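PDB 3PI7: NADH oxidoreductase from Mesorhizobium loti, which probably binds NADPH and acts as an oxidoreductase on NAD(P)H, perhaps passing electrons to quinones. Local coordinates for residues A[28-37]-A[64-72]; A[236-247]-A[259-270]. All coordinates share one frame; numbering follows the deposited sequence.

Interaction 1 of 2, residues A[28-37]-A[64-72]; sequences SALEAMEPYL and SDVAFIKGQ
The ring of Tyr36 lies between two aliphatic groups. Lys70 CG sits over one face, 3.9 Å from the centroid of the Tyr36 ring and 15° off its normal, in a CH-pi contact. Pro35 CB covers the centre of the opposite face. The contact joins the loop leading into strand 37-43 to the end of helix 63-69, in the GroES-like fold. The helix finishes in a Schellman motif, with Gly71 at positive phi. At the far end of the ring, Tyr36 OH donates to the syn lone pair of Glu31 OE2 (2.9 Å), which helps to hold that carboxylate in place. The other oxygen, Glu31 OE1, makes a long salt bridge to Lys70 NZ at 3.9 Å. The lysine amine also bonds to Gly27 O.

Beside the Tyr36 ring the side chains that meet are apolar. Ile69 CD1 touches both Leu30 CD1 and Leu37 CD1 at 3.9 Å, and both leucines cross the isoleucine at about a right angle. Ile69 CG1 stands between its own backbone N and carbonyl carbon (chi1 69°), and this places CD1 between the two leucines. Leu16 of strand 10-16 also packs on Ile69. Val66 CG1 rests against Leu30 CB. Arg77 NH1 donates to Ile69 O. One water donates to two carbonyls, Tyr36 O at 2.7 Å and Ile69 O at 2.8 Å.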
loop_
_atom_site.group_PDB
_atom_site.type_symbol
_atom_site.label_atom_id
_atom_site.label_comp_id
_atom_site.label_asym_id
_atom_site.label_seq_id
_atom_site.Cartn_x
_atom_site.Cartn_y
_atom_site.Cartn_z
ATOM N N SER A 28 12.094 -8.296 -17.540
ATOM C CA SER A 28 13.301 -7.588 -17.167
ATOM C C SER A 28 14.614 -8.150 -17.728
ATOM O O SER A 28 15.623 -7.461 -17.640
ATOM C CB SER A 28 13.374 -7.538 -15.644
ATOM O OG SER A 28 13.447 -8.852 -15.120
ATOM N N ALA A 29 14.611 -9.370 -18.286
ATOM C CA ALA A 29 15.810 -9.970 -18.875
ATOM C C ALA A 29 16.166 -9.259 -20.174
ATOM O O ALA A 29 15.283 -8.904 -20.955
ATOM C CB ALA A 29 15.579 -11.454 -19.138
ATOM N N LEU A 30 17.446 -9.007 -20.371
ATOM C CA LEU A 30 17.920 -8.383 -21.607
ATOM C C LEU A 30 18.545 -9.477 -22.429
ATOM O O LEU A 30 19.676 -9.889 -22.170
ATOM C CB LEU A 30 18.890 -7.229 -21.346
ATOM C CG LEU A 30 19.282 -6.434 -22.597
ATOM C CD1 LEU A 30 18.103 -5.602 -23.130
ATOM C CD2 LEU A 30 20.495 -5.599 -22.340
ATOM N N GLU A 31 17.744 -10.013 -23.329
ATOM C CA GLU A 31 18.068 -11.119 -24.195
ATOM C C GLU A 31 18.990 -10.670 -25.348
ATOM O O GLU A 31 19.820 -11.446 -25.819
ATOM C CB GLU A 31 16.748 -11.768 -24.718
ATOM C CG GLU A 31 15.878 -10.951 -25.683
ATOM C CD GLU A 31 15.176 -9.670 -25.245
ATOM O OE1 GLU A 31 15.281 -9.274 -24.061
ATOM O OE2 GLU A 31 14.517 -9.050 -26.111
ATOM N N ALA A 32 18.805 -9.432 -25.821
ATOM C CA ALA A 32 19.554 -8.829 -26.920
ATOM C C ALA A 32 19.465 -7.308 -26.850
ATOM O O ALA A 32 18.487 -6.775 -26.309
ATOM C CB ALA A 32 19.020 -9.323 -28.261
HETATM N N MSE A 33 20.468 -6.610 -27.423
HETATM C CA MSE A 33 20.451 -5.153 -27.459
HETATM C C MSE A 33 19.829 -4.627 -28.750
HETATM O O MSE A 33 19.225 -3.558 -28.747
HETATM C CB MSE A 33 21.884 -4.600 -27.349
HETATM C CG MSE A 33 22.536 -4.927 -26.042
HETATM SE SE MSE A 33 22.284 -3.562 -24.776
HETATM C CE MSE A 33 23.800 -2.409 -25.140
ATOM N N GLU A 34 19.984 -5.381 -29.865
ATOM C CA GLU A 34 19.564 -4.961 -31.205
ATOM C C GLU A 34 18.103 -4.576 -31.328
ATOM O O GLU A 34 17.833 -3.690 -32.140
ATOM C CB GLU A 34 19.905 -6.018 -32.255
ATOM C CG GLU A 34 21.398 -6.259 -32.399
ATOM C CD GLU A 34 22.014 -7.274 -31.452
ATOM O OE1 GLU A 34 21.329 -7.738 -30.509
ATOM O OE2 GLU A 34 23.220 -7.555 -31.624
ATOM N N PRO A 35 17.135 -5.133 -30.570
ATOM C CA PRO A 35 15.747 -4.634 -30.710
ATOM C C PRO A 35 15.583 -3.215 -30.145
ATOM O O PRO A 35 14.664 -2.482 -30.535
ATOM C CB PRO A 35 14.936 -5.594 -29.822
ATOM C CG PRO A 35 15.823 -6.760 -29.530
ATOM C CD PRO A 35 17.211 -6.235 -29.580
ATOM N N TYR A 36 16.496 -2.814 -29.259
ATOM C CA TYR A 36 16.351 -1.606 -28.436
ATOM C C TYR A 36 17.345 -0.531 -28.699
ATOM O O TYR A 36 17.068 0.634 -28.401
ATOM C CB TYR A 36 16.478 -1.991 -26.951
ATOM C CG TYR A 36 15.621 -3.172 -26.585
ATOM C CD1 TYR A 36 14.239 -3.113 -26.708
ATOM C CD2 TYR A 36 16.196 -4.385 -26.200
ATOM C CE1 TYR A 36 13.441 -4.227 -26.436
ATOM C CE2 TYR A 36 15.408 -5.511 -25.951
ATOM C CZ TYR A 36 14.033 -5.424 -26.064
ATOM O OH TYR A 36 13.248 -6.515 -25.783
ATOM N N LEU A 37 18.543 -0.906 -29.183
ATOM C CA LEU A 37 19.596 0.072 -29.369
ATOM C C LEU A 37 20.347 -0.208 -30.634
ATOM O O LEU A 37 20.474 -1.372 -31.034
ATOM C CB LEU A 37 20.573 0.006 -28.176
ATOM C CG LEU A 37 20.047 0.431 -26.801
ATOM C CD1 LEU A 37 21.057 0.123 -25.733
ATOM C CD2 LEU A 37 19.732 1.915 -26.774
ATOM N N SER A 64 17.435 -0.067 -14.117
ATOM C CA SER A 64 16.612 1.029 -14.664
ATOM C C SER A 64 16.953 1.280 -16.155
ATOM O O SER A 64 16.050 1.602 -16.915
ATOM C CB SER A 64 16.747 2.308 -13.834
ATOM O OG SER A 64 18.100 2.700 -13.664
ATOM N N ASP A 65 18.233 1.138 -16.585
ATOM C CA ASP A 65 18.560 1.307 -18.019
ATOM C C ASP A 65 17.917 0.223 -18.876
ATOM O O ASP A 65 17.376 0.519 -19.931
ATOM C CB ASP A 65 20.068 1.287 -18.238
ATOM C CG ASP A 65 20.767 2.441 -17.591
ATOM O OD1 ASP A 65 20.489 3.611 -17.985
ATOM O OD2 ASP A 65 21.597 2.196 -16.714
ATOM N N VAL A 66 17.979 -1.031 -18.423
ATOM C CA VAL A 66 17.394 -2.171 -19.145
ATOM C C VAL A 66 15.886 -1.936 -19.292
ATOM O O VAL A 66 15.370 -1.969 -20.403
ATOM C CB VAL A 66 17.725 -3.496 -18.441
ATOM C CG1 VAL A 66 17.014 -4.668 -19.134
ATOM C CG2 VAL A 66 19.238 -3.716 -18.425
ATOM N N ALA A 67 15.207 -1.559 -18.198
ATOM C CA ALA A 67 13.767 -1.294 -18.253
ATOM C C ALA A 67 13.484 -0.132 -19.189
ATOM O O ALA A 67 12.536 -0.169 -19.979
ATOM C CB ALA A 67 13.258 -0.958 -16.840
ATOM N N PHE A 68 14.320 0.927 -19.105
ATOM C CA PHE A 68 14.100 2.103 -19.922
ATOM C C PHE A 68 14.222 1.823 -21.415
ATOM O O PHE A 68 13.365 2.291 -22.170
ATOM C CB PHE A 68 15.052 3.228 -19.491
ATOM C CG PHE A 68 14.969 4.431 -20.389
ATOM C CD1 PHE A 68 13.877 5.282 -20.334
ATOM C CD2 PHE A 68 15.986 4.706 -21.305
ATOM C CE1 PHE A 68 13.816 6.422 -21.146
ATOM C CE2 PHE A 68 15.913 5.831 -22.133
ATOM C CZ PHE A 68 14.817 6.668 -22.064
ATOM N N ILE A 69 15.273 1.114 -21.863
ATOM C CA ILE A 69 15.470 0.890 -23.313
ATOM C C ILE A 69 14.336 -0.012 -23.882
ATOM O O ILE A 69 13.936 0.120 -25.051
ATOM C CB ILE A 69 16.894 0.356 -23.641
ATOM C CG1 ILE A 69 17.121 -1.086 -23.125
ATOM C CG2 ILE A 69 17.947 1.316 -23.063
ATOM C CD1 ILE A 69 18.438 -1.728 -23.506
ATOM N N LYS A 70 13.769 -0.842 -23.005
ATOM C CA LYS A 70 12.671 -1.734 -23.354
ATOM C C LYS A 70 11.336 -1.004 -23.369
ATOM O O LYS A 70 10.342 -1.612 -23.731
ATOM C CB LYS A 70 12.624 -2.900 -22.366
ATOM C CG LYS A 70 13.761 -3.898 -22.603
ATOM C CD LYS A 70 13.828 -4.930 -21.477
ATOM C CE LYS A 70 14.004 -6.308 -22.053
ATOM N NZ LYS A 70 12.699 -6.997 -22.238
ATOM N N GLY A 71 11.320 0.280 -22.991
ATOM C CA GLY A 71 10.097 1.089 -22.907
ATOM C C GLY A 71 9.208 0.695 -21.729
ATOM O O GLY A 71 7.995 0.909 -21.751
ATOM N N GLN A 72 9.819 0.098 -20.708
ATOM C CA GLN A 72 9.190 -0.465 -19.518
ATOM C C GLN A 72 9.525 0.305 -18.232
ATOM O O GLN A 72 9.277 -0.187 -17.125
ATOM C CB GLN A 72 9.611 -1.930 -19.384
ATOM C CG GLN A 72 8.983 -2.760 -20.507
ATOM C CD GLN A 72 9.510 -4.158 -20.662
ATOM O OE1 GLN A 72 9.334 -4.777 -21.698
ATOM N NE2 GLN A 72 10.185 -4.683 -19.672
HETATM O O HOH W 1 14.578 1.314 -27.453
#

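Interaction 2 of 2, residues A[236-247]-A[259-270]; sequences IFLDAVTGPLAS and WIIYGRLDPDAT
A beta-alpha-beta unit sets strand 236-239 beside strand 258-261, and Phe237 and Trp259 stack on one side of the pair. The Phe237 ring and the five-membered ring of Trp259 form an offset stack, with centroids 4.7 Å apart and planes at 20°. Ile261 CD1 lies over one face of the indole, and Ala246 O over the opposite face. Trp259 and Asp239 leave the same face of the sheet, and with CG opposite the backbone N in both (chi1 179° in each) the side chains run alongside each other. Trp259 NE1 donates to Asp239 OD2 at 2.8 Å, almost straight (175°) and in the indole plane. The bond reaches the anti side of the carboxylate, some way out of its plane. A leucine in place of Trp259 would probably leave Asp239 OD2 without this donor and open a gap beside Phe237 and Ala246.

Both strands belong to the parallel sheet of the Rossmann fold, where strand 236-239 lies between strands 167-170 and 258-261. Ile260 N donates to Phe237 O at 2.7 Å, and Asp239 N to Ile260 O. Asp239 ends its strand with an Asx turn. Its OD1 accepts Val241 N and Thr242 N from the same face of the carboxylate, and is also hydrogen-bonded to Thr171 OG1. Ala240 CB packs against Tyr262 CZ at 3.5 Å.

Beyond the strands the two segments stay bonded. Leu265 N donates to Ala240 O (2.9 Å) and Asp266 N to Val241 O (2.8 Å). Gly243 N donates to Thr270 OG1 at 2.8 Å. A water bonds to Thr242 OG1, Arg264 NE, Asp268 O and Thr270 OG1. Arg264 forms a salt bridge with Glu274 of the second subunit, and Thr270 pairs with an antiparallel strand of that subunit.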
loop_
_atom_site.group_PDB
_atom_site.type_symbol
_atom_site.label_atom_id
_atom_site.label_comp_id
_atom_site.label_asym_id
_atom_site.label_seq_id
_atom_site.Cartn_x
_atom_site.Cartn_y
_atom_site.Cartn_z
ATOM N N ILE A 236 10.249 -3.667 7.499
ATOM C CA ILE A 236 10.467 -3.073 6.190
ATOM C C ILE A 236 10.807 -4.108 5.202
ATOM O O ILE A 236 11.699 -4.904 5.442
ATOM C CB ILE A 236 11.572 -1.975 6.206
ATOM C CG1 ILE A 236 11.223 -0.870 7.229
ATOM C CG2 ILE A 236 11.841 -1.396 4.806
ATOM C CD1 ILE A 236 9.899 -0.009 6.851
ATOM N N PHE A 237 10.116 -4.064 4.046
ATOM C CA PHE A 237 10.423 -4.969 2.943
ATOM C C PHE A 237 10.707 -4.109 1.724
ATOM O O PHE A 237 9.804 -3.436 1.218
ATOM C CB PHE A 237 9.240 -5.936 2.731
ATOM C CG PHE A 237 9.224 -6.741 1.453
ATOM C CD1 PHE A 237 10.418 -7.166 0.854
ATOM C CD2 PHE A 237 8.025 -7.091 0.852
ATOM C CE1 PHE A 237 10.397 -7.894 -0.337
ATOM C CE2 PHE A 237 8.007 -7.873 -0.315
ATOM C CZ PHE A 237 9.190 -8.295 -0.880
ATOM N N LEU A 238 11.969 -4.131 1.260
ATOM C CA LEU A 238 12.414 -3.375 0.086
ATOM C C LEU A 238 12.345 -4.341 -1.067
ATOM O O LEU A 238 13.082 -5.333 -1.100
ATOM C CB LEU A 238 13.831 -2.778 0.291
ATOM C CG LEU A 238 14.007 -1.911 1.547
ATOM C CD1 LEU A 238 15.469 -1.414 1.673
ATOM C CD2 LEU A 238 13.070 -0.722 1.511
ATOM N N ASP A 239 11.421 -4.089 -1.984
ATOM C CA ASP A 239 11.164 -5.045 -3.043
ATOM C C ASP A 239 11.493 -4.539 -4.447
ATOM O O ASP A 239 10.854 -3.605 -4.937
ATOM C CB ASP A 239 9.676 -5.419 -2.965
ATOM C CG ASP A 239 9.194 -6.412 -4.013
ATOM O OD1 ASP A 239 10.005 -7.267 -4.452
ATOM O OD2 ASP A 239 8.000 -6.360 -4.357
ATOM N N ALA A 240 12.423 -5.227 -5.128
ATOM C CA ALA A 240 12.804 -4.916 -6.508
ATOM C C ALA A 240 12.104 -5.849 -7.523
ATOM O O ALA A 240 12.275 -5.663 -8.742
ATOM C CB ALA A 240 14.330 -5.088 -6.672
ATOM N N VAL A 241 11.396 -6.885 -7.039
ATOM C CA VAL A 241 10.928 -7.969 -7.885
ATOM C C VAL A 241 9.429 -7.937 -8.123
ATOM O O VAL A 241 9.004 -8.059 -9.275
ATOM C CB VAL A 241 11.389 -9.331 -7.275
ATOM C CG1 VAL A 241 10.864 -10.531 -8.056
ATOM C CG2 VAL A 241 12.921 -9.411 -7.191
ATOM N N THR A 242 8.625 -7.767 -7.044
ATOM C CA THR A 242 7.168 -7.834 -7.078
ATOM C C THR A 242 6.798 -9.262 -7.466
ATOM O O THR A 242 7.555 -10.186 -7.153
ATOM C CB THR A 242 6.480 -6.722 -7.914
ATOM O OG1 THR A 242 6.517 -7.049 -9.308
ATOM C CG2 THR A 242 7.073 -5.344 -7.657
ATOM N N GLY A 243 5.598 -9.443 -8.015
ATOM C CA GLY A 243 5.084 -10.756 -8.384
ATOM C C GLY A 243 4.817 -11.671 -7.201
ATOM O O GLY A 243 4.786 -11.227 -6.045
ATOM N N PRO A 244 4.660 -12.972 -7.500
ATOM C CA PRO A 244 4.355 -13.980 -6.453
ATOM C C PRO A 244 5.349 -14.063 -5.305
ATOM O O PRO A 244 4.933 -14.295 -4.156
ATOM C CB PRO A 244 4.365 -15.301 -7.233
ATOM C CG PRO A 244 4.023 -14.915 -8.627
ATOM C CD PRO A 244 4.653 -13.574 -8.853
ATOM N N LEU A 245 6.661 -13.895 -5.591
ATOM C CA LEU A 245 7.660 -13.935 -4.521
ATOM C C LEU A 245 7.389 -12.839 -3.513
ATOM O O LEU A 245 7.337 -13.092 -2.309
ATOM C CB LEU A 245 9.072 -13.757 -5.093
ATOM C CG LEU A 245 10.209 -13.608 -4.100
ATOM C CD1 LEU A 245 10.313 -14.827 -3.196
ATOM C CD2 LEU A 245 11.497 -13.326 -4.818
ATOM N N ALA A 246 7.189 -11.617 -4.004
ATOM C CA ALA A 246 6.956 -10.503 -3.084
ATOM C C ALA A 246 5.597 -10.640 -2.372
ATOM O O ALA A 246 5.476 -10.252 -1.204
ATOM C CB ALA A 246 7.064 -9.197 -3.832
ATOM N N SER A 247 4.599 -11.202 -3.072
ATOM C CA SER A 247 3.266 -11.447 -2.513
ATOM C C SER A 247 3.379 -12.371 -1.299
ATOM O O SER A 247 2.773 -12.097 -0.257
ATOM C CB SER A 247 2.357 -12.068 -3.567
ATOM O OG SER A 247 1.110 -12.409 -2.984
ATOM N N TRP A 259 5.559 -2.746 2.605
ATOM C CA TRP A 259 6.063 -3.332 1.358
ATOM C C TRP A 259 6.415 -2.157 0.496
ATOM O O TRP A 259 5.521 -1.392 0.124
ATOM C CB TRP A 259 4.950 -4.190 0.764
ATOM C CG TRP A 259 5.206 -4.884 -0.542
ATOM C CD1 TRP A 259 6.357 -4.914 -1.281
ATOM C CD2 TRP A 259 4.283 -5.757 -1.191
ATOM N NE1 TRP A 259 6.187 -5.730 -2.381
ATOM C CE2 TRP A 259 4.901 -6.220 -2.372
ATOM C CE3 TRP A 259 2.935 -6.097 -0.949
ATOM C CZ2 TRP A 259 4.245 -7.088 -3.260
ATOM C CZ3 TRP A 259 2.288 -6.958 -1.826
ATOM C CH2 TRP A 259 2.949 -7.474 -2.941
ATOM N N ILE A 260 7.718 -1.918 0.330
ATOM C CA ILE A 260 8.231 -0.752 -0.391
ATOM C C ILE A 260 8.766 -1.208 -1.730
ATOM O O ILE A 260 9.799 -1.861 -1.809
ATOM C CB ILE A 260 9.294 0.000 0.432
ATOM C CG1 ILE A 260 8.709 0.402 1.802
ATOM C CG2 ILE A 260 9.796 1.237 -0.372
ATOM C CD1 ILE A 260 9.652 1.109 2.760
ATOM N N ILE A 261 7.997 -0.937 -2.769
ATOM C CA ILE A 261 8.326 -1.421 -4.115
ATOM C C ILE A 261 9.213 -0.393 -4.800
ATOM O O ILE A 261 8.823 0.768 -4.893
ATOM C CB ILE A 261 7.010 -1.675 -4.899
ATOM C CG1 ILE A 261 6.282 -2.894 -4.285
ATOM C CG2 ILE A 261 7.327 -1.890 -6.392
ATOM C CD1 ILE A 261 4.886 -3.287 -4.876
ATOM N N TYR A 262 10.376 -0.808 -5.312
ATOM C CA TYR A 262 11.241 0.155 -6.020
ATOM C C TYR A 262 11.708 -0.409 -7.392
ATOM O O TYR A 262 12.426 0.259 -8.128
ATOM C CB TYR A 262 12.415 0.556 -5.137
ATOM C CG TYR A 262 13.413 -0.555 -4.922
ATOM C CD1 TYR A 262 13.300 -1.418 -3.839
ATOM C CD2 TYR A 262 14.517 -0.694 -5.756
ATOM C CE1 TYR A 262 14.245 -2.415 -3.607
ATOM C CE2 TYR A 262 15.430 -1.729 -5.576
ATOM C CZ TYR A 262 15.308 -2.561 -4.478
ATOM O OH TYR A 262 16.238 -3.526 -4.250
ATOM N N GLY A 263 11.221 -1.583 -7.749
ATOM C CA GLY A 263 11.522 -2.219 -9.029
ATOM C C GLY A 263 10.470 -3.263 -9.340
ATOM O O GLY A 263 9.719 -3.661 -8.437
ATOM N N ARG A 264 10.429 -3.731 -10.599
ATOM C CA ARG A 264 9.439 -4.731 -11.038
ATOM C C ARG A 264 10.137 -5.762 -11.894
ATOM O O ARG A 264 9.813 -5.914 -13.063
ATOM C CB ARG A 264 8.277 -4.056 -11.801
ATOM C CG ARG A 264 7.007 -4.925 -11.813
ATOM C CD ARG A 264 6.046 -4.594 -12.940
ATOM N NE ARG A 264 4.951 -5.563 -12.988
ATOM C CZ ARG A 264 3.851 -5.422 -13.721
ATOM N NH1 ARG A 264 3.663 -4.326 -14.444
ATOM N NH2 ARG A 264 2.902 -6.347 -13.685
ATOM N N LEU A 265 11.123 -6.467 -11.324
ATOM C CA LEU A 265 11.861 -7.455 -12.079
ATOM C C LEU A 265 10.971 -8.609 -12.547
ATOM O O LEU A 265 11.257 -9.189 -13.590
ATOM C CB LEU A 265 13.030 -8.009 -11.276
ATOM C CG LEU A 265 14.185 -7.048 -11.007
ATOM C CD1 LEU A 265 15.218 -7.719 -10.131
ATOM C CD2 LEU A 265 14.816 -6.505 -12.322
ATOM N N ASP A 266 9.921 -8.943 -11.789
ATOM C CA ASP A 266 9.001 -10.000 -12.193
ATOM C C ASP A 266 7.733 -9.341 -12.710
ATOM O O ASP A 266 7.032 -8.730 -11.914
ATOM C CB ASP A 266 8.689 -10.986 -11.044
ATOM C CG ASP A 266 7.818 -12.162 -11.454
ATOM O OD1 ASP A 266 7.471 -12.261 -12.650
ATOM O OD2 ASP A 266 7.544 -13.024 -10.595
ATOM N N PRO A 267 7.388 -9.492 -14.009
ATOM C CA PRO A 267 6.127 -8.909 -14.501
ATOM C C PRO A 267 4.897 -9.757 -14.167
ATOM O O PRO A 267 3.783 -9.299 -14.438
ATOM C CB PRO A 267 6.341 -8.841 -16.010
ATOM C CG PRO A 267 7.229 -9.990 -16.295
ATOM C CD PRO A 267 8.125 -10.175 -15.094
ATOM N N ASP A 268 5.065 -10.980 -13.596
ATOM C CA ASP A 268 3.905 -11.803 -13.224
ATOM C C ASP A 268 3.012 -11.049 -12.210
ATOM O O ASP A 268 3.495 -10.160 -11.517
ATOM C CB ASP A 268 4.323 -13.167 -12.669
ATOM C CG ASP A 268 4.760 -14.157 -13.729
ATOM O OD1 ASP A 268 4.829 -13.767 -14.921
ATOM O OD2 ASP A 268 5.096 -15.302 -13.362
ATOM N N ALA A 269 1.707 -11.362 -12.187
ATOM C CA ALA A 269 0.721 -10.670 -11.343
ATOM C C ALA A 269 1.182 -10.542 -9.902
ATOM O O ALA A 269 1.630 -11.523 -9.297
ATOM C CB ALA A 269 -0.623 -11.412 -11.395
ATOM N N THR A 270 1.095 -9.304 -9.354
ATOM C CA THR A 270 1.413 -9.021 -7.955
ATOM C C THR A 270 0.096 -9.016 -7.192
ATOM O O THR A 270 -0.749 -8.136 -7.393
ATOM C CB THR A 270 2.196 -7.731 -7.800
ATOM O OG1 THR A 270 3.386 -7.823 -8.561
ATOM C CG2 THR A 270 2.556 -7.442 -6.363
HETATM O O HOH W 2 15.312 -5.436 -2.830
HETATM O O HOH W 3 7.962 -12.862 -8.060
HETATM O O HOH W 4 4.161 -7.662 -11.092
#

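How the interactions relate
From the N terminus, interaction 1 comes first. It closes the chain between residues 37 and 64, a loop made largely of strands, and ties the approach to strand 37-43 to helix 63-69 in the GroES-like part. Interaction 2 follows much later. It closes a shorter loop, from 247 to 259, that holds the rest of helix 243-252, and it ties two neighbouring strands of the Rossmann sheet. The two loops are in series and neither nest nor cross. The centres of interactions 1 and 2 are about 19 Å apart. They still meet at one point, where Ser28 OG lies 2.7 Å from Leu265 O, a probable hydrogen bond between segments 28-37 and 259-270.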